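Local coordinates for testis-expressed protein 101 (Mus musculus, PDB 7BPS), which helps control sperm binding to the zona pellucida and sperm migration into the oviduct, probably by way of the adhesion molecule ADAM3, at residues C123-L126 against G127-S131; F70-Y73 against T74-P77; M135-A138 against N139-Q143. All coordinates share one frame; numbering follows the deposited sequence.

The three contacts follow one another along the chain in the order 2, 1, 3. Interaction 2 lies in the first of the two tandem Ly6/uPAR domains, at the end of strand 68-72, while interactions 1 and 3 belong to the second domain. Strands 119-126 and 134-136 are antiparallel neighbours in one sheet; residues 127-131 lie in the loop between them, and 135-138 run from the second strand into the turn of interaction 3. Centres of interactions 1 and 3 are about 20 Å apart, as are those of 1 and 2, which do not touch. Interactions 2 and 3 are about 15 Å apart and meet: P77 packs on A138, N139 and T141, a direct contact between the two domains.

Interaction 1 (C123-L126 against G127-S131); sequences CVAL and GSCSS
Strand 123-126 ends at L126, and the chain reverses through G127 so that 127-131 returns at 154° to it, bringing the CA atoms of A125 and C129 to 5.1 Å. A disulfide between C123 and C129 closes this hairpin-like bend; in the second Ly6/uPAR domain it is the link between the second and third cysteines, the small ring characteristic of the first finger of this three-finger fold. The bond closes a loop of seven residues, C123 to C129, and its SG-SG torsion of 84° is close to the perpendicular setting that disulfides prefer, which puts the bond itself near its favoured geometry. C123 SG stands between its backbone N and carbonyl carbon (chi1 69°), which carries it across to the returning chain.

Inside the ring, A125 turns its methyl to that chain: CB lies 3.6 Å from S128 O and 4.0 Å from C129 SG. A side chain this small suits a place so near the returning backbone. G127 has a positive phi, and having no CB it avoids a collision with L126 O. Its own carbonyl oxygen accepts a hydrogen bond from R148, while backbone bonds to K163, Q161 and T159 fasten C123, A125 and G127 to strand 158-163. V124 points to the other side, where it and L126 meet V53 of the first domain. Just beyond the ring, C123 CB comes within 3.4 Å of S131 O, and C129 SG sits 3.8 Å from V124 N.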
# COMPACT_ATOMS: atom_id res chain seq x y z
N CYS A 123 -1.14 14.21 -5.96
CA CYS A 123 -2.08 13.91 -4.85
C CYS A 123 -2.10 12.41 -4.55
O CYS A 123 -1.67 11.60 -5.38
CB CYS A 123 -3.48 14.40 -5.19
SG CYS A 123 -4.26 13.44 -6.52
N VAL A 124 -2.62 12.07 -3.37
CA VAL A 124 -3.08 10.71 -3.02
C VAL A 124 -4.37 10.86 -2.23
O VAL A 124 -4.54 11.84 -1.48
CB VAL A 124 -2.07 9.90 -2.19
CG1 VAL A 124 -0.79 9.63 -2.95
CG2 VAL A 124 -1.78 10.56 -0.85
N ALA A 125 -5.27 9.92 -2.43
CA ALA A 125 -6.53 9.87 -1.68
C ALA A 125 -7.14 8.47 -1.81
O ALA A 125 -6.97 7.80 -2.86
CB ALA A 125 -7.48 10.96 -2.15
N LEU A 126 -7.78 8.03 -0.75
CA LEU A 126 -8.83 7.00 -0.80
C LEU A 126 -10.03 7.63 -1.49
O LEU A 126 -10.44 8.71 -1.07
CB LEU A 126 -9.14 6.57 0.63
CG LEU A 126 -8.01 5.76 1.23
CD1 LEU A 126 -8.16 5.68 2.74
CD2 LEU A 126 -7.97 4.37 0.61
N GLY A 127 -10.48 7.01 -2.57
CA GLY A 127 -11.51 7.57 -3.45
C GLY A 127 -10.90 8.46 -4.49
O GLY A 127 -10.16 7.95 -5.35
N SER A 128 -11.22 9.74 -4.43
CA SER A 128 -10.75 10.77 -5.38
C SER A 128 -10.08 11.91 -4.61
O SER A 128 -10.55 12.24 -3.49
CB SER A 128 -11.89 11.27 -6.24
OG SER A 128 -12.03 10.41 -7.35
N CYS A 129 -8.99 12.42 -5.17
CA CYS A 129 -8.30 13.63 -4.65
C CYS A 129 -9.29 14.78 -4.75
O CYS A 129 -9.96 14.90 -5.80
CB CYS A 129 -7.06 13.95 -5.48
SG CYS A 129 -5.82 12.63 -5.43
N SER A 130 -9.37 15.60 -3.71
CA SER A 130 -10.14 16.86 -3.73
C SER A 130 -9.42 17.89 -4.62
O SER A 130 -10.10 18.77 -5.20
CB SER A 130 -10.39 17.35 -2.32
OG SER A 130 -9.18 17.42 -1.59
N SER A 131 -8.10 17.78 -4.76
CA SER A 131 -7.24 18.68 -5.58
C SER A 131 -5.92 17.98 -5.89
O SER A 131 -5.57 17.04 -5.19
CB SER A 131 -6.98 20.02 -4.89
OG SER A 131 -6.50 19.85 -3.56

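Interaction 2 (F70-Y73 against T74-P77); sequences FIQY and TAPP
Q72 swings CG directly opposite its own amide nitrogen (chi1 179°) and stays extended at the next bond, which carries the side chain forward along the chain and lays its amide beside A75 and P76. T74 has OG1 beside its own backbone N (chi1 -63°), which turns the hydroxyl back to the carbonyl of Y73. Y73 and T74 form a classic beta bulge, both facing A81 of strand 80-88, and the chain turns a corner at Y73 before continuing into the proline-containing loop.

Q72 makes its contact by van der Waals approaches between carbon and polar atoms. Its CG lies 3.5 Å from T74 O, NE2 comes to 3.5 Å from A75 CB, and OE1 approaches P76 CD at 4.0 Å, the side chains of Q72 and P76 crossing at about a right angle. A long, flexible, uncharged side chain suits this exposed position, since its aliphatic part can follow the bend while the amide stays near the surface. Y73 goes the other way, into the interior. One face of its ring carries I71 CG2, 3.4 Å above the plane and over its centre, and its OH is hydrogen-bonded to S83 OG. M174 and I177 of the second domain also touch this tyrosine.

A water ties the bulge together, donating to Y73 O at 2.7 Å and to T74 OG1 at 2.9 Å. The same threonine hydroxyl is hydrogen-bonded to L173 O. As acceptor from the water and donor to a carbonyl, it should have its rotation largely fixed; its bond and that between A75 O and T167 OG1 are among those joining this corner to the second domain.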
# COMPACT_ATOMS: atom_id res chain seq x y z
N PHE A 70 8.76 -8.29 1.89
CA PHE A 70 8.88 -6.81 1.85
C PHE A 70 9.09 -6.40 0.39
O PHE A 70 10.04 -6.88 -0.22
CB PHE A 70 10.04 -6.29 2.72
CG PHE A 70 10.28 -4.81 2.54
CD1 PHE A 70 11.07 -4.34 1.49
CD2 PHE A 70 9.68 -3.89 3.39
CE1 PHE A 70 11.29 -2.98 1.31
CE2 PHE A 70 9.91 -2.53 3.21
CZ PHE A 70 10.71 -2.08 2.17
N ILE A 71 8.23 -5.54 -0.16
CA ILE A 71 8.36 -5.09 -1.57
C ILE A 71 8.32 -3.56 -1.61
O ILE A 71 7.41 -2.94 -1.02
CB ILE A 71 7.27 -5.71 -2.46
CG1 ILE A 71 7.38 -7.24 -2.48
CG2 ILE A 71 7.32 -5.14 -3.88
CD1 ILE A 71 6.19 -7.93 -3.09
N GLN A 72 9.26 -2.99 -2.35
CA GLN A 72 9.17 -1.61 -2.87
C GLN A 72 8.77 -1.70 -4.34
O GLN A 72 9.60 -2.14 -5.18
CB GLN A 72 10.49 -0.87 -2.66
CG GLN A 72 10.43 0.54 -3.21
CD GLN A 72 11.56 1.39 -2.69
OE1 GLN A 72 11.38 2.18 -1.76
NE2 GLN A 72 12.70 1.25 -3.35
N TYR A 73 7.54 -1.32 -4.66
CA TYR A 73 6.98 -1.45 -6.03
C TYR A 73 7.59 -0.34 -6.88
O TYR A 73 8.07 -0.60 -7.97
CB TYR A 73 5.45 -1.40 -6.00
CG TYR A 73 4.84 -2.47 -5.13
CD1 TYR A 73 4.43 -3.67 -5.68
CD2 TYR A 73 4.69 -2.30 -3.76
CE1 TYR A 73 3.91 -4.68 -4.90
CE2 TYR A 73 4.17 -3.31 -2.97
CZ TYR A 73 3.77 -4.51 -3.54
OH TYR A 73 3.26 -5.55 -2.82
N THR A 74 7.61 0.86 -6.32
CA THR A 74 8.08 2.09 -6.99
C THR A 74 8.92 2.88 -5.99
O THR A 74 8.51 3.00 -4.83
CB THR A 74 6.89 2.90 -7.53
OG1 THR A 74 6.16 2.19 -8.53
CG2 THR A 74 7.36 4.22 -8.10
N ALA A 75 10.07 3.38 -6.42
CA ALA A 75 11.07 4.05 -5.56
C ALA A 75 10.98 5.55 -5.73
O ALA A 75 10.59 6.06 -6.78
CB ALA A 75 12.45 3.56 -5.91
N PRO A 76 11.33 6.31 -4.67
CA PRO A 76 11.46 7.77 -4.79
C PRO A 76 12.58 8.07 -5.78
O PRO A 76 13.36 7.19 -6.14
CB PRO A 76 11.77 8.21 -3.36
CG PRO A 76 12.42 7.00 -2.71
CD PRO A 76 11.72 5.82 -3.35
N PRO A 77 12.68 9.30 -6.32
CA PRO A 77 11.78 10.39 -5.95
C PRO A 77 10.37 10.30 -6.55
O PRO A 77 10.19 9.67 -7.56
CB PRO A 77 12.48 11.64 -6.51
CG PRO A 77 13.37 11.12 -7.64
CD PRO A 77 13.72 9.69 -7.29
O HOH W 1 7.61 0.46 -10.38

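Interaction 3 (M135-A138 against N139-Q143); sequences MPCA and NGTTQ
The flat group at the centre of this contact is the peptide between A138 and N139, and T141 meets it at its carbonyl oxygen rather than over a face. T141 OG1 donates to A138 O at 2.6 Å, at a C=O...OG1 angle of 163°, nearly in line with the carbonyl bond. T141 N reaches the same oxygen in a weak hydrogen bond of 3.3 Å, which closes the type II beta turn from A138 to T141. A chi1 of 50° places T141 OG1 over its own backbone, where it can reach back to A138 O; T141 CB lies 3.5 Å from that oxygen.

G140 takes the third place of the turn with phi 106°, where a side chain would press on the carbonyl before it; glycine is therefore the natural occupant. N139 directs its side chain outward from the turn, as fits the predicted N-glycosylation site there, though no glycan is present in this structure.

C137 comes close to the threonine as well, its CB 3.3 Å from T141 OG1. Its sulfur is joined to C165 in a disulfide, and F194 touches both C137 and T141. Just past the turn, T142 and Q143 face T166 together in a classic beta bulge, the entry into strand 143-152.

Since one carbonyl oxygen takes both bonds, with the hydroxyl giving the shorter, the side chain of T141 probably reinforces the weak backbone bond across the turn, next to the C137-C165 disulfide.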
# COMPACT_ATOMS: atom_id res chain seq x y z
N MET A 135 3.42 20.18 -8.83
CA MET A 135 4.73 20.16 -8.12
C MET A 135 5.86 19.93 -9.11
O MET A 135 5.70 19.22 -10.11
CB MET A 135 4.79 19.07 -7.06
CG MET A 135 3.74 19.22 -6.00
SD MET A 135 4.00 18.05 -4.68
CE MET A 135 4.92 19.02 -3.49
N PRO A 136 7.04 20.54 -8.88
CA PRO A 136 8.19 20.30 -9.73
C PRO A 136 8.72 18.88 -9.47
O PRO A 136 8.71 18.42 -8.35
CB PRO A 136 9.17 21.41 -9.31
CG PRO A 136 8.81 21.72 -7.89
CD PRO A 136 7.31 21.47 -7.78
N CYS A 137 9.12 18.21 -10.55
CA CYS A 137 9.66 16.84 -10.53
C CYS A 137 11.16 16.87 -10.25
O CYS A 137 11.86 17.65 -10.89
CB CYS A 137 9.41 16.19 -11.88
SG CYS A 137 7.65 16.19 -12.34
N ALA A 138 11.65 16.01 -9.36
CA ALA A 138 13.08 15.84 -9.05
C ALA A 138 13.79 15.19 -10.24
O ALA A 138 13.10 14.55 -11.06
CB ALA A 138 13.25 15.00 -7.81
N ASN A 139 15.12 15.34 -10.29
CA ASN A 139 16.00 14.60 -11.22
C ASN A 139 15.75 13.10 -11.01
O ASN A 139 15.72 12.64 -9.87
CB ASN A 139 17.48 14.96 -11.02
CG ASN A 139 18.30 14.79 -12.28
OD1 ASN A 139 17.83 15.13 -13.36
ND2 ASN A 139 19.53 14.30 -12.17
N GLY A 140 15.57 12.35 -12.08
CA GLY A 140 15.38 10.89 -11.98
C GLY A 140 13.94 10.48 -12.23
O GLY A 140 13.73 9.30 -12.53
N THR A 141 12.97 11.41 -12.15
CA THR A 141 11.55 11.13 -12.50
C THR A 141 11.51 10.98 -14.02
O THR A 141 12.28 11.67 -14.67
CB THR A 141 10.61 12.17 -11.91
OG1 THR A 141 11.12 13.45 -12.26
CG2 THR A 141 10.49 12.06 -10.40
N THR A 142 10.69 10.07 -14.53
CA THR A 142 10.57 9.76 -15.97
C THR A 142 9.27 10.34 -16.55
O THR A 142 9.22 10.46 -17.77
CB THR A 142 10.66 8.25 -16.21
OG1 THR A 142 9.57 7.59 -15.55
CG2 THR A 142 11.98 7.66 -15.75
N GLN A 143 8.25 10.66 -15.75
CA GLN A 143 6.87 10.90 -16.28
C GLN A 143 5.97 11.59 -15.25
O GLN A 143 6.27 11.54 -14.05
CB GLN A 143 6.21 9.59 -16.75
CG GLN A 143 6.02 8.53 -15.67
CD GLN A 143 5.35 7.23 -16.10
OE1 GLN A 143 4.66 6.56 -15.34
NE2 GLN A 143 5.59 6.84 -17.33